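Local coordinates for sensor protein (Pseudomonas syringae pv. tomato, PDB 2R8R), which is probably an ATP-binding sensor histidine kinase of a two-component system, represented here by its N-terminal P-loop NTPase-like KdpD sensor domain, at residues Gln108-Leu113 and Ile118-Thr123. Sequence-based numbering, arbitrary orientation.
Sequences QDIQEL and IDVYTT
The flat group in this contact is the peptide carbonyl of L113, met by I118 at its oxygen: the I118 N-H bonds to L113 O at 3.0 Å. The bond is moderately bent, with an N-H...O angle of 152°. Its donor is tilted 31° out of the carbonyl plane. The i+5 to i spacing is consistent with a Schellman-type C-cap where helix 106-115 ends. I118 CB also lies 3.3 Å from L113 O, close beside the bonded N. Separately, CD1 of I118 makes an apolar contact with L113 CD2 at 3.9 Å. V120 is divided between two helix residues. CG1 anti to the backbone N puts CG2 beside that N, 3.9 Å from both CB and CD1 of L113, while CG1 faces I110 CG2 more loosely at 4.2 Å. The segment axes approach to 8.5 Å, at 152° between their N-to-C directions, as for the helix-to-strand half of a beta-alpha-beta crossover: helix 106-115 follows strand 87-90 and leads into strand 119-125, packing on the parallel sheet of a P-loop NTPase-like domain. V88 and V90 of the neighbouring strand extend the apolar surface under I118 and I110. Farther along, I110 CD1 touches T122 OG1 at 3.8 Å, a methyl-to-oxygen van der Waals contact; the buried hydroxyl itself is hydrogen-bonded to V90 O.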
ATOM      1  N   GLN A 108      -8.327   6.927   6.561  1.00 15.77           N
ATOM      2  CA  GLN A 108      -9.382   7.086   7.576  1.00 15.60           C
ATOM      3  C   GLN A 108     -10.001   5.773   8.010  1.00 14.47           C
ATOM      4  O   GLN A 108     -10.335   5.613   9.171  1.00 14.96           O
ATOM      5  CB  GLN A 108     -10.503   7.985   7.069  1.00 15.83           C
ATOM      6  CG  GLN A 108     -10.103   9.380   6.825  1.00 15.73           C
ATOM      7  CD  GLN A 108     -11.197  10.155   6.121  1.00 17.11           C
ATOM      8  OE1 GLN A 108     -11.104  10.369   4.929  1.00 15.92           O
ATOM      9  NE2 GLN A 108     -12.268  10.540   6.859  1.00 20.31           N
ATOM     10  N   ASP A 109     -10.205   4.858   7.071  1.00 14.04           N
ATOM     11  CA  ASP A 109     -10.604   3.497   7.384  1.00 14.39           C
ATOM     12  C   ASP A 109      -9.639   2.858   8.387  1.00 14.39           C
ATOM     13  O   ASP A 109     -10.037   2.247   9.367  1.00 14.97           O
ATOM     14  CB  ASP A 109     -10.595   2.612   6.131  1.00 14.88           C
ATOM     15  CG  ASP A 109     -11.675   2.979   5.086  1.00 16.62           C
ATOM     16  OD1 ASP A 109     -12.538   3.883   5.314  1.00 16.71           O
ATOM     17  OD2 ASP A 109     -11.645   2.309   4.030  1.00 12.79           O
ATOM     18  N   ILE A 110      -8.351   3.004   8.101  1.00 14.74           N
ATOM     19  CA  ILE A 110      -7.286   2.546   8.955  1.00 13.94           C
ATOM     20  C   ILE A 110      -7.309   3.201  10.331  1.00 14.08           C
ATOM     21  O   ILE A 110      -7.162   2.523  11.339  1.00 14.69           O
ATOM     22  CB  ILE A 110      -5.890   2.749   8.261  1.00 13.36           C
ATOM     23  CG1 ILE A 110      -5.743   1.723   7.125  1.00 13.34           C
ATOM     24  CG2 ILE A 110      -4.797   2.651   9.277  1.00 10.20           C
ATOM     25  CD1 ILE A 110      -4.638   1.985   6.121  1.00 13.91           C
ATOM     26  N   GLN A 111      -7.495   4.509  10.390  1.00 14.83           N
ATOM     27  CA  GLN A 111      -7.510   5.168  11.690  1.00 15.91           C
ATOM     28  C   GLN A 111      -8.642   4.589  12.525  1.00 14.52           C
ATOM     29  O   GLN A 111      -8.474   4.400  13.701  1.00 14.98           O
ATOM     30  CB  GLN A 111      -7.638   6.718  11.597  1.00 16.68           C
ATOM     31  CG  GLN A 111      -6.510   7.512  10.928  1.00 20.04           C
ATOM     32  CD  GLN A 111      -5.155   7.304  11.560  1.00 26.56           C
ATOM     33  OE1 GLN A 111      -5.015   7.338  12.783  1.00 31.83           O
ATOM     34  NE2 GLN A 111      -4.127   7.110  10.725  1.00 31.03           N
ATOM     35  N   GLU A 112      -9.782   4.302  11.904  1.00 14.59           N
ATOM     36  CA  GLU A 112     -10.945   3.728  12.597  1.00 14.69           C
ATOM     37  C   GLU A 112     -10.699   2.339  13.170  1.00 14.22           C
ATOM     38  O   GLU A 112     -11.143   2.030  14.265  1.00 14.25           O
ATOM     39  CB  GLU A 112     -12.194   3.656  11.693  1.00 14.26           C
ATOM     40  CG  GLU A 112     -13.457   3.471  12.496  1.00 13.81           C
ATOM     41  CD  GLU A 112     -14.737   3.483  11.707  1.00 15.99           C
ATOM     42  OE1 GLU A 112     -14.707   3.300  10.474  1.00 18.87           O
ATOM     43  OE2 GLU A 112     -15.810   3.667  12.356  1.00 17.26           O
ATOM     44  N   LEU A 113     -10.013   1.497  12.406  1.00 13.92           N
ATOM     45  CA  LEU A 113      -9.596   0.169  12.883  1.00 12.66           C
ATOM     46  C   LEU A 113      -8.672   0.340  14.063  1.00 12.17           C
ATOM     47  O   LEU A 113      -8.805  -0.344  15.036  1.00 11.62           O
ATOM     48  CB  LEU A 113      -8.850  -0.607  11.781  1.00 12.30           C
ATOM     49  CG  LEU A 113      -9.668  -0.989  10.538  1.00 11.96           C
ATOM     50  CD1 LEU A 113      -8.729  -1.360   9.417  1.00  9.95           C
ATOM     51  CD2 LEU A 113     -10.659  -2.119  10.920  1.00 11.96           C
ATOM     52  N   ILE A 118      -7.479  -2.442  16.791  1.00 13.28           N
ATOM     53  CA  ILE A 118      -7.014  -3.389  15.787  1.00 13.47           C
ATOM     54  C   ILE A 118      -5.667  -2.881  15.241  1.00 13.70           C
ATOM     55  O   ILE A 118      -5.532  -1.719  14.837  1.00 13.74           O
ATOM     56  CB  ILE A 118      -8.092  -3.576  14.656  1.00 14.12           C
ATOM     57  CG1 ILE A 118      -9.425  -4.063  15.283  1.00 15.20           C
ATOM     58  CG2 ILE A 118      -7.599  -4.543  13.501  1.00 12.48           C
ATOM     59  CD1 ILE A 118     -10.651  -3.868  14.372  1.00 11.97           C
ATOM     60  N   ASP A 119      -4.667  -3.753  15.248  1.00 13.41           N
ATOM     61  CA  ASP A 119      -3.389  -3.455  14.600  1.00 13.85           C
ATOM     62  C   ASP A 119      -3.558  -3.472  13.089  1.00 12.88           C
ATOM     63  O   ASP A 119      -4.369  -4.233  12.549  1.00 13.49           O
ATOM     64  CB  ASP A 119      -2.312  -4.486  15.009  1.00 13.71           C
ATOM     65  CG  ASP A 119      -1.979  -4.440  16.500  1.00 14.66           C
ATOM     66  OD1 ASP A 119      -1.949  -3.343  17.106  1.00 13.22           O
ATOM     67  OD2 ASP A 119      -1.731  -5.520  17.062  1.00 15.60           O
ATOM     68  N   VAL A 120      -2.788  -2.623  12.414  1.00 12.58           N
ATOM     69  CA  VAL A 120      -2.801  -2.548  10.976  1.00 11.55           C
ATOM     70  C   VAL A 120      -1.405  -2.570  10.360  1.00 11.95           C
ATOM     71  O   VAL A 120      -0.499  -1.855  10.803  1.00 11.12           O
ATOM     72  CB  VAL A 120      -3.589  -1.308  10.450  1.00 11.93           C
ATOM     73  CG1 VAL A 120      -3.504  -1.283   8.925  1.00  8.47           C
ATOM     74  CG2 VAL A 120      -5.085  -1.326  10.915  1.00  9.21           C
ATOM     75  N   TYR A 121      -1.239  -3.412   9.336  1.00 11.86           N
ATOM     76  CA  TYR A 121      -0.057  -3.360   8.435  1.00 11.67           C
ATOM     77  C   TYR A 121      -0.539  -2.746   7.127  1.00 11.17           C
ATOM     78  O   TYR A 121      -1.636  -3.047   6.664  1.00 10.56           O
ATOM     79  CB  TYR A 121       0.505  -4.761   8.127  1.00 11.52           C
ATOM     80  CG  TYR A 121       1.282  -5.477   9.235  1.00 12.10           C
ATOM     81  CD1 TYR A 121       1.391  -4.962  10.510  1.00 10.55           C
ATOM     82  CD2 TYR A 121       1.891  -6.723   8.977  1.00 12.79           C
ATOM     83  CE1 TYR A 121       2.087  -5.648  11.519  1.00 10.39           C
ATOM     84  CE2 TYR A 121       2.596  -7.400   9.969  1.00 12.95           C
ATOM     85  CZ  TYR A 121       2.697  -6.847  11.238  1.00 11.70           C
ATOM     86  OH  TYR A 121       3.415  -7.523  12.204  1.00 12.72           O
ATOM     87  N   THR A 122       0.272  -1.864   6.554  1.00 11.55           N
ATOM     88  CA  THR A 122      -0.091  -1.178   5.311  1.00 11.83           C
ATOM     89  C   THR A 122       1.131  -0.947   4.442  1.00 12.16           C
ATOM     90  O   THR A 122       2.254  -1.054   4.899  1.00 12.97           O
ATOM     91  CB  THR A 122      -0.877   0.182   5.589  1.00 12.22           C
ATOM     92  OG1 THR A 122      -1.528   0.617   4.388  1.00 10.38           O
ATOM     93  CG2 THR A 122       0.040   1.304   6.110  1.00 10.36           C
ATOM     94  N   THR A 123       0.892  -0.657   3.173  1.00 13.09           N
ATOM     95  CA  THR A 123       1.955  -0.344   2.214  1.00 13.18           C
ATOM     96  C   THR A 123       1.689   1.023   1.597  1.00 13.58           C
ATOM     97  O   THR A 123       0.537   1.433   1.443  1.00 14.87           O
ATOM     98  CB  THR A 123       1.996  -1.383   1.120  1.00 12.61           C
ATOM     99  OG1 THR A 123       0.775  -1.302   0.395  1.00 12.17           O
ATOM    100  CG2 THR A 123       2.142  -2.800   1.726  1.00 11.69           C
TER